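PDB 3GVE: YfkN protein from Bacillus subtilis subsp. subtilis, which belongs to the calcineurin-like phosphoesterase family, whose members typically hold two neighbouring metal ions, here manganese and magnesium. Local coordinates for residues Leu15-Ile20 / Phe38-Thr43; Leu59-Asp64 / Ser94-Leu99; Asp81-Ile84 / His90-Ile93. One frame throughout, in Å; residues are numbered along the deposited sequence. Where two conformers were deposited one is given.

Contact 1 of 3, residues Leu15-Ile20 / Phe38-Thr43. With MN (manganese (II) ion), chain C.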
loop_
_atom_site.group_PDB
_atom_site.type_symbol
_atom_site.label_atom_id
_atom_site.label_comp_id
_atom_site.label_asym_id
_atom_site.label_seq_id
_atom_site.Cartn_x
_atom_site.Cartn_y
_atom_site.Cartn_z
ATOM N N LEU A 15 -24.346 2.251 8.639
ATOM C CA LEU A 15 -23.385 2.428 7.543
ATOM C C LEU A 15 -21.982 2.498 8.129
ATOM O O LEU A 15 -21.802 3.102 9.165
ATOM C CB LEU A 15 -23.691 3.717 6.796
ATOM C CG LEU A 15 -25.151 3.913 6.356
ATOM C CD1 LEU A 15 -25.267 5.232 5.601
ATOM C CD2 LEU A 15 -25.643 2.757 5.494
ATOM N N ALA A 16 -21.006 1.880 7.463
ATOM C CA ALA A 16 -19.663 1.741 8.042
ATOM C C ALA A 16 -18.526 1.928 7.059
ATOM O O ALA A 16 -18.555 1.364 5.953
ATOM C CB ALA A 16 -19.511 0.368 8.709
ATOM N N THR A 17 -17.511 2.686 7.491
ATOM C CA THR A 17 -16.239 2.738 6.721
ATOM C C THR A 17 -15.161 2.054 7.521
ATOM O O THR A 17 -15.279 1.881 8.793
ATOM C CB THR A 17 -15.864 4.192 6.413
ATOM O OG1 THR A 17 -15.914 4.979 7.636
ATOM C CG2 THR A 17 -16.819 4.785 5.413
ATOM N N THR A 18 -14.134 1.582 6.846
ATOM C CA THR A 18 -12.980 1.012 7.522
ATOM C C THR A 18 -11.719 1.202 6.697
ATOM O O THR A 18 -11.769 1.246 5.483
ATOM C CB THR A 18 -13.171 -0.516 7.829
ATOM O OG1 THR A 18 -12.217 -0.945 8.821
ATOM C CG2 THR A 18 -13.034 -1.373 6.560
ATOM N N ASP A 19 -10.588 1.276 7.380
ATOM C CA ASP A 19 -9.286 1.304 6.724
ATOM C C ASP A 19 -9.207 2.378 5.624
ATOM O O ASP A 19 -8.634 2.183 4.573
ATOM C CB ASP A 19 -8.903 -0.101 6.211
ATOM C CG ASP A 19 -8.680 -1.083 7.348
ATOM O OD1 ASP A 19 -7.526 -1.191 7.814
ATOM O OD2 ASP A 19 -9.663 -1.733 7.773
ATOM N N ILE A 20 -9.705 3.596 5.910
ATOM C CA ILE A 20 -9.733 4.725 4.966
ATOM C C ILE A 20 -8.303 5.200 4.714
ATOM O O ILE A 20 -7.979 5.626 3.599
ATOM C CB ILE A 20 -10.646 5.856 5.532
ATOM C CG1 ILE A 20 -12.091 5.459 5.446
ATOM C CG2 ILE A 20 -10.423 7.133 4.764
ATOM C CD1 ILE A 20 -12.649 5.274 4.229
ATOM N N PHE A 38 -10.828 5.220 -5.344
ATOM C CA PHE A 38 -10.947 5.232 -3.885
ATOM C C PHE A 38 -11.176 6.631 -3.339
ATOM O O PHE A 38 -11.211 7.586 -4.091
ATOM C CB PHE A 38 -9.700 4.597 -3.240
ATOM C CG PHE A 38 -8.392 5.335 -3.504
ATOM C CD1 PHE A 38 -8.065 6.456 -2.785
ATOM C CD2 PHE A 38 -7.483 4.873 -4.437
ATOM C CE1 PHE A 38 -6.880 7.122 -2.988
ATOM C CE2 PHE A 38 -6.303 5.538 -4.643
ATOM C CZ PHE A 38 -6.005 6.674 -3.926
ATOM N N GLY A 39 -11.322 6.738 -2.022
ATOM C CA GLY A 39 -11.403 8.019 -1.346
ATOM C C GLY A 39 -12.745 8.310 -0.709
ATOM O O GLY A 39 -13.765 8.046 -1.302
ATOM N N LEU A 40 -12.714 8.840 0.508
ATOM C CA LEU A 40 -13.925 9.154 1.255
ATOM C C LEU A 40 -14.831 10.140 0.511
ATOM O O LEU A 40 -16.020 10.080 0.652
ATOM C CB LEU A 40 -13.562 9.665 2.651
ATOM C CG LEU A 40 -14.717 9.868 3.645
ATOM C CD1 LEU A 40 -15.609 8.632 3.761
ATOM C CD2 LEU A 40 -14.145 10.283 4.993
ATOM N N ALA A 41 -14.249 11.014 -0.301
ATOM C CA ALA A 41 -15.052 11.914 -1.118
ATOM C C ALA A 41 -16.024 11.149 -2.029
ATOM O O ALA A 41 -17.096 11.640 -2.307
ATOM C CB ALA A 41 -14.162 12.844 -1.933
ATOM N N ARG A 42 -15.647 9.952 -2.469
ATOM C CA ARG A 42 -16.545 9.091 -3.239
ATOM C C ARG A 42 -17.438 8.237 -2.344
ATOM O O ARG A 42 -18.605 8.133 -2.586
ATOM C CB ARG A 42 -15.757 8.229 -4.238
ATOM C CG ARG A 42 -15.273 9.068 -5.416
ATOM C CD ARG A 42 -14.368 8.320 -6.377
ATOM N NE ARG A 42 -14.091 9.157 -7.552
ATOM C CZ ARG A 42 -14.798 9.135 -8.672
ATOM N NH1 ARG A 42 -15.811 8.297 -8.837
ATOM N NH2 ARG A 42 -14.459 9.947 -9.656
ATOM N N THR A 43 -16.881 7.662 -1.287
ATOM C CA THR A 43 -17.691 6.827 -0.393
ATOM C C THR A 43 -18.860 7.607 0.203
ATOM O O THR A 43 -19.925 7.059 0.409
ATOM C CB THR A 43 -16.844 6.246 0.766
ATOM O OG1 THR A 43 -15.493 6.086 0.342
ATOM C CG2 THR A 43 -17.412 4.904 1.256
HETATM MN MN MN C . -5.422 -1.015 7.387
HETATM O O HOH W 1 -5.021 -2.967 8.326
HETATM O O HOH W 2 -3.193 -1.222 7.215
#
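Thr17 meets Leu40 and Thr43 through methyl groups alone. Its CG2 lies 4.2 Å from CG2 of Thr43 and 4.4 Å from CD1 of Leu40, a light dispersion contact between a strand and the first turn of a helix. The small, branched threonine suits this place because its two arms do different work. With chi1 at 50°, OG1 turns toward Asp61 and Tyr101, to which it is hydrogen-bonded, while CG2 faces the helix. Thr43 divides its labour likewise: its methyl meets Thr17, and its hydroxyl has a hydrogen bond with the carbonyl of Gly284.

Each segment also has hydrogen bonds of its own, between backbone atoms in 38-43 and between side chains in 15-20. Gly39 stands at the N-cap, and its carbonyl O takes both Arg42 N (2.9 Å) and Thr43 N (3.1 Å), which starts the helix. At its positive phi of 114° a CB would press on the carbonyl O of Phe38, and glycine avoids this. At the far end of 15-20, Thr18 OG1 donates to Asp19 OD2 over 2.9 Å, coming from above the carboxylate plane; His249 N also bonds this oxygen, so two donors steady it.

The other carboxylate oxygen, Asp19 OD1, binds manganese at 2.2 Å. Two waters, Asp64, His21 and His251 complete its six ligands.

Strand 9-17 thus delivers a metal ligand just past its end, beside strand 57-61 on one edge and strand 286-297 on the other, while helix 40-53 packs on the sheet and Leu40 reaches onward to Val95 and Met96 of helix 91-98.

Contact 2 of 3, residues Leu59-Asp64 / Ser94-Leu99. With MN (manganese (II) ion), chain C; MG (magnesium ion), chain D.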
loop_
_atom_site.group_PDB
_atom_site.type_symbol
_atom_site.label_atom_id
_atom_site.label_comp_id
_atom_site.label_asym_id
_atom_site.label_seq_id
_atom_site.Cartn_x
_atom_site.Cartn_y
_atom_site.Cartn_z
ATOM N N LEU A 59 -23.959 6.021 11.322
ATOM C CA LEU A 59 -22.742 6.021 10.525
ATOM C C LEU A 59 -21.524 5.873 11.447
ATOM O O LEU A 59 -21.323 6.637 12.360
ATOM C CB LEU A 59 -22.664 7.311 9.704
ATOM C CG LEU A 59 -21.348 7.566 8.949
ATOM C CD1 LEU A 59 -21.106 6.504 7.867
ATOM C CD2 LEU A 59 -21.391 8.967 8.326
ATOM N N VAL A 60 -20.727 4.851 11.181
ATOM C CA VAL A 60 -19.576 4.525 12.035
ATOM C C VAL A 60 -18.321 4.282 11.220
ATOM O O VAL A 60 -18.376 3.849 10.086
ATOM C CB VAL A 60 -19.865 3.280 12.924
ATOM C CG1 VAL A 60 -21.116 3.533 13.784
ATOM C CG2 VAL A 60 -20.049 2.023 12.086
ATOM N N ASP A 61 -17.189 4.581 11.829
ATOM C CA ASP A 61 -15.893 4.253 11.233
ATOM C C ASP A 61 -15.181 3.204 12.064
ATOM O O ASP A 61 -15.259 3.226 13.282
ATOM C CB ASP A 61 -14.997 5.477 11.124
ATOM C CG ASP A 61 -13.709 5.164 10.399
ATOM O OD1 ASP A 61 -13.736 4.944 9.176
ATOM O OD2 ASP A 61 -12.685 5.080 11.066
ATOM N N ASN A 62 -14.470 2.312 11.385
ATOM C CA ASN A 62 -13.818 1.188 12.048
ATOM C C ASN A 62 -12.305 1.267 12.261
ATOM O O ASN A 62 -11.690 0.264 12.587
ATOM C CB ASN A 62 -14.171 -0.108 11.309
ATOM C CG ASN A 62 -14.181 -1.325 12.232
ATOM O OD1 ASN A 62 -14.652 -1.255 13.360
ATOM N ND2 ASN A 62 -13.671 -2.460 11.726
ATOM N N GLY A 63 -11.722 2.458 12.103
ATOM C CA GLY A 63 -10.308 2.652 12.390
ATOM C C GLY A 63 -9.376 2.472 11.198
ATOM O O GLY A 63 -9.815 2.223 10.089
ATOM N N ASP A 64 -8.075 2.601 11.451
ATOM C CA ASP A 64 -7.045 2.788 10.401
ATOM C C ASP A 64 -7.483 3.955 9.493
ATOM O O ASP A 64 -7.589 3.839 8.278
ATOM C CB ASP A 64 -6.770 1.495 9.607
ATOM C CG ASP A 64 -5.671 0.656 10.219
ATOM O OD1 ASP A 64 -5.293 0.942 11.374
ATOM O OD2 ASP A 64 -5.229 -0.297 9.538
ATOM N N SER A 94 -12.200 16.635 11.162
ATOM C CA SER A 94 -13.155 17.655 10.623
ATOM C C SER A 94 -14.039 17.106 9.547
ATOM O O SER A 94 -15.221 17.454 9.500
ATOM C CB SER A 94 -12.426 18.869 10.096
ATOM O OG SER A 94 -11.589 19.447 11.082
ATOM N N VAL A 95 -13.492 16.262 8.673
ATOM C CA VAL A 95 -14.332 15.628 7.639
ATOM C C VAL A 95 -15.393 14.706 8.253
ATOM O O VAL A 95 -16.559 14.704 7.899
ATOM C CB VAL A 95 -13.474 14.830 6.612
ATOM C CG1 VAL A 95 -14.323 14.077 5.655
ATOM C CG2 VAL A 95 -12.567 15.827 5.822
HETATM N N MSE A 96 -14.961 13.896 9.217
HETATM C CA MSE A 96 -15.857 12.956 9.911
HETATM C C MSE A 96 -16.992 13.690 10.663
HETATM O O MSE A 96 -18.112 13.252 10.703
HETATM C CB MSE A 96 -15.083 12.050 10.892
HETATM C CG MSE A 96 -13.823 11.379 10.316
HETATM SE SE MSE A 96 -14.027 10.468 8.599
HETATM C CE MSE A 96 -14.575 8.695 9.249
ATOM N N ASN A 97 -16.659 14.851 11.212
ATOM C CA ASN A 97 -17.574 15.709 11.937
ATOM C C ASN A 97 -18.606 16.249 10.925
ATOM O O ASN A 97 -19.802 16.270 11.153
ATOM C CB ASN A 97 -16.857 16.868 12.627
ATOM C CG ASN A 97 -16.147 16.435 13.927
ATOM O OD1 ASN A 97 -16.377 15.338 14.450
ATOM N ND2 ASN A 97 -15.331 17.318 14.440
ATOM N N ALA A 98 -18.096 16.679 9.775
ATOM C CA ALA A 98 -18.943 17.254 8.729
ATOM C C ALA A 98 -19.912 16.223 8.156
ATOM O O ALA A 98 -21.014 16.558 7.788
ATOM C CB ALA A 98 -18.097 17.880 7.626
ATOM N N LEU A 99 -19.488 14.967 8.089
ATOM C CA LEU A 99 -20.330 13.858 7.620
ATOM C C LEU A 99 -21.223 13.296 8.733
ATOM O O LEU A 99 -21.998 12.377 8.516
ATOM C CB LEU A 99 -19.462 12.733 7.052
ATOM C CG LEU A 99 -18.726 13.018 5.742
ATOM C CD1 LEU A 99 -17.827 11.862 5.346
ATOM C CD2 LEU A 99 -19.744 13.302 4.634
HETATM MN MN MN C . -5.422 -1.015 7.387
HETATM MG MG MG D . -5.307 -2.427 10.688
HETATM O O HOH W 1 -5.021 -2.967 8.326
HETATM O O HOH W 2 -3.193 -1.222 7.215
#
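Met96 lays its terminal methyl against the side chain of Asp61, the two chains crossing at about a right angle. CE is 3.7 Å from Asp61 CB and 3.8 Å from both CG and OD1, so one methyl rests on the stem and the start of the carboxylate together. Bends at chi2 and chi3 fold the long chain to bring CE there; a flexible thioether suits such a job, and in this crystal the residue is selenomethionine, with selenium in place of sulfur.

Asp61 is buried, and both its carboxylate oxygens have partners. CG sits opposite the backbone N (chi1 -175°), and from there OD1 bonds with Thr17 OG1, while OD2 accepts from Gly63 N at 3.0 Å. That N-H approaches well above the carboxylate plane and closes an Asx turn, which bends the chain as it leaves the strand. Gly63 fits the bend, its phi of 92° being easy without a side chain.

Toward the start of the strand segment, CD2 of Leu59 lies 3.5 Å from the carbonyl O of Leu99, just past the end of helix 91-98, and 4.4 Å from its CB: a methyl beside a peptide oxygen and a little apolar contact.

Asp64 follows directly on the Asx turn, and its OD2 bridges the metals, 2.3 Å from manganese and 2.4 Å from magnesium. A Gly-Asp pair placed after a strand, with its aspartate shared by both ions, is a hallmark of the calcineurin-like metallophosphoesterase fold and its two-metal centre.

Contact 3 of 3, residues Asp81-Ile84 / His90-Ile93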
loop_
_atom_site.group_PDB
_atom_site.type_symbol
_atom_site.label_atom_id
_atom_site.label_comp_id
_atom_site.label_asym_id
_atom_site.label_seq_id
_atom_site.Cartn_x
_atom_site.Cartn_y
_atom_site.Cartn_z
ATOM N N ASP A 81 1.219 20.122 17.467
ATOM C CA ASP A 81 1.063 20.823 18.731
ATOM C C ASP A 81 -0.367 21.274 18.979
ATOM O O ASP A 81 -0.897 21.050 20.053
ATOM C CB ASP A 81 2.042 21.997 18.824
ATOM C CG ASP A 81 3.472 21.540 18.920
ATOM O OD1 ASP A 81 3.708 20.457 19.474
ATOM O OD2 ASP A 81 4.358 22.263 18.440
ATOM N N ASP A 82 -0.990 21.871 17.974
ATOM C CA ASP A 82 -2.368 22.340 18.110
ATOM C C ASP A 82 -3.410 21.217 18.159
ATOM O O ASP A 82 -4.442 21.362 18.787
ATOM C CB ASP A 82 -2.716 23.338 17.026
ATOM C CG ASP A 82 -1.941 24.629 17.154
ATOM O OD1 ASP A 82 -1.540 24.959 18.275
ATOM O OD2 ASP A 82 -1.713 25.260 16.118
ATOM N N ILE A 83 -3.118 20.088 17.518
ATOM C CA ILE A 83 -4.009 18.942 17.604
ATOM C C ILE A 83 -3.918 18.359 19.018
ATOM O O ILE A 83 -4.919 18.044 19.633
ATOM C CB ILE A 83 -3.701 17.916 16.492
ATOM C CG1 ILE A 83 -4.160 18.466 15.134
ATOM C CG2 ILE A 83 -4.376 16.573 16.791
ATOM C CD1 ILE A 83 -3.678 17.648 13.883
ATOM N N ILE A 84 -2.709 18.278 19.550
ATOM C CA ILE A 84 -2.504 17.728 20.890
ATOM C C ILE A 84 -3.227 18.528 21.983
ATOM O O ILE A 84 -3.844 17.959 22.865
ATOM C CB ILE A 84 -1.005 17.591 21.184
ATOM C CG1 ILE A 84 -0.463 16.349 20.471
ATOM C CG2 ILE A 84 -0.736 17.518 22.672
ATOM C CD1 ILE A 84 1.025 16.180 20.573
ATOM N N HIS A 90 -8.049 17.802 14.143
ATOM C CA HIS A 90 -7.358 17.058 13.088
ATOM C C HIS A 90 -8.214 17.186 11.816
ATOM O O HIS A 90 -9.393 16.925 11.854
ATOM C CB HIS A 90 -7.230 15.591 13.501
ATOM C CG HIS A 90 -6.301 14.797 12.634
ATOM N ND1 HIS A 90 -6.475 14.682 11.272
ATOM C CD2 HIS A 90 -5.185 14.097 12.933
ATOM C CE1 HIS A 90 -5.511 13.936 10.772
ATOM N NE2 HIS A 90 -4.719 13.563 11.759
ATOM N N PRO A 91 -7.613 17.573 10.692
ATOM C CA PRO A 91 -8.384 17.769 9.454
ATOM C C PRO A 91 -9.193 16.538 9.021
ATOM O O PRO A 91 -10.265 16.695 8.489
ATOM C CB PRO A 91 -7.301 18.112 8.427
ATOM C CG PRO A 91 -6.282 18.792 9.221
ATOM C CD PRO A 91 -6.224 18.033 10.522
ATOM N N ILE A 92 -8.687 15.336 9.266
ATOM C CA ILE A 92 -9.464 14.140 8.951
ATOM C C ILE A 92 -10.721 14.060 9.840
ATOM O O ILE A 92 -11.815 13.771 9.377
ATOM C CB ILE A 92 -8.609 12.875 9.061
ATOM C CG1 ILE A 92 -7.599 12.855 7.909
ATOM C CG2 ILE A 92 -9.493 11.628 9.060
ATOM C CD1 ILE A 92 -6.577 11.746 8.010
ATOM N N ILE A 93 -10.538 14.336 11.122
ATOM C CA ILE A 93 -11.654 14.403 12.054
ATOM C C ILE A 93 -12.669 15.493 11.662
ATOM O O ILE A 93 -13.857 15.288 11.789
ATOM C CB ILE A 93 -11.162 14.563 13.514
ATOM C CG1 ILE A 93 -10.304 13.343 13.928
ATOM C CG2 ILE A 93 -12.347 14.772 14.487
ATOM C CD1 ILE A 93 -11.048 11.980 13.865
#
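Ile83 brings the end of its longer branch to His90, CD1 reaching to 3.8 Å from His90 CA and 4.0 Å from CD2 of the imidazole. It gets there because CG1 is opposite its own carbonyl carbon (chi1 -72°) and chi2 is extended, a straight arm that carries the methyl away from helix 70-85 toward the start of the next helix. The same CD1 also touches Pro91 CD at 4.2 Å, so a single methyl meets backbone, imidazole and pyrrolidine ring.

The histidine has a second task. Its chi1 of -168° swings the ring back over the helix start, where ND1 accepts from Ile92 N at 3.1 Å, with an N-H...N angle of 151°. The donor lies almost in the ring plane, at the edge of the imidazole. His90 stands at the N-cap of helix 91-98, and through ND1 its side chain caps Ile92 N; Pro91 suits the first helical position, where no backbone N-H is needed. Phe117 and Thr121 of helix 115-123 also lie against Ile83, and Ile328 and Thr331 of helix 322-340 against Pro91.

Since ND1 acts as an acceptor, the imidazole is consistent with a neutral ring protonated at NE2. The chemistry thus separates: across the two helices there is only van der Waals contact, with no hydrogen bond, while the polar bond stays within 90-93 and steadies the ring beside which the Ile83 methyl lies.

Overall arrangement
All three contacts are buried, but contacts 1 and 2 lie nearer the centre of the chain than contact 3, whose centre is about 19 Å from it. Contacts 1 and 2 touch each other: strands 9-17 and 57-61 are neighbours in one sheet; each is followed by an aspartate that binds the same manganese ion, and the two contacts share its waters. Contact 3 shares helix 91-98 with contact 2, and its segments fall within the loop that contact 2 closes. Chemistry follows place. The first two join sheet to helix by sparse methyl contacts, with buried hydrogen bonds beside them and the metal centre just beyond the strand ends, whereas contact 3 joins helix to helix and binds no metal.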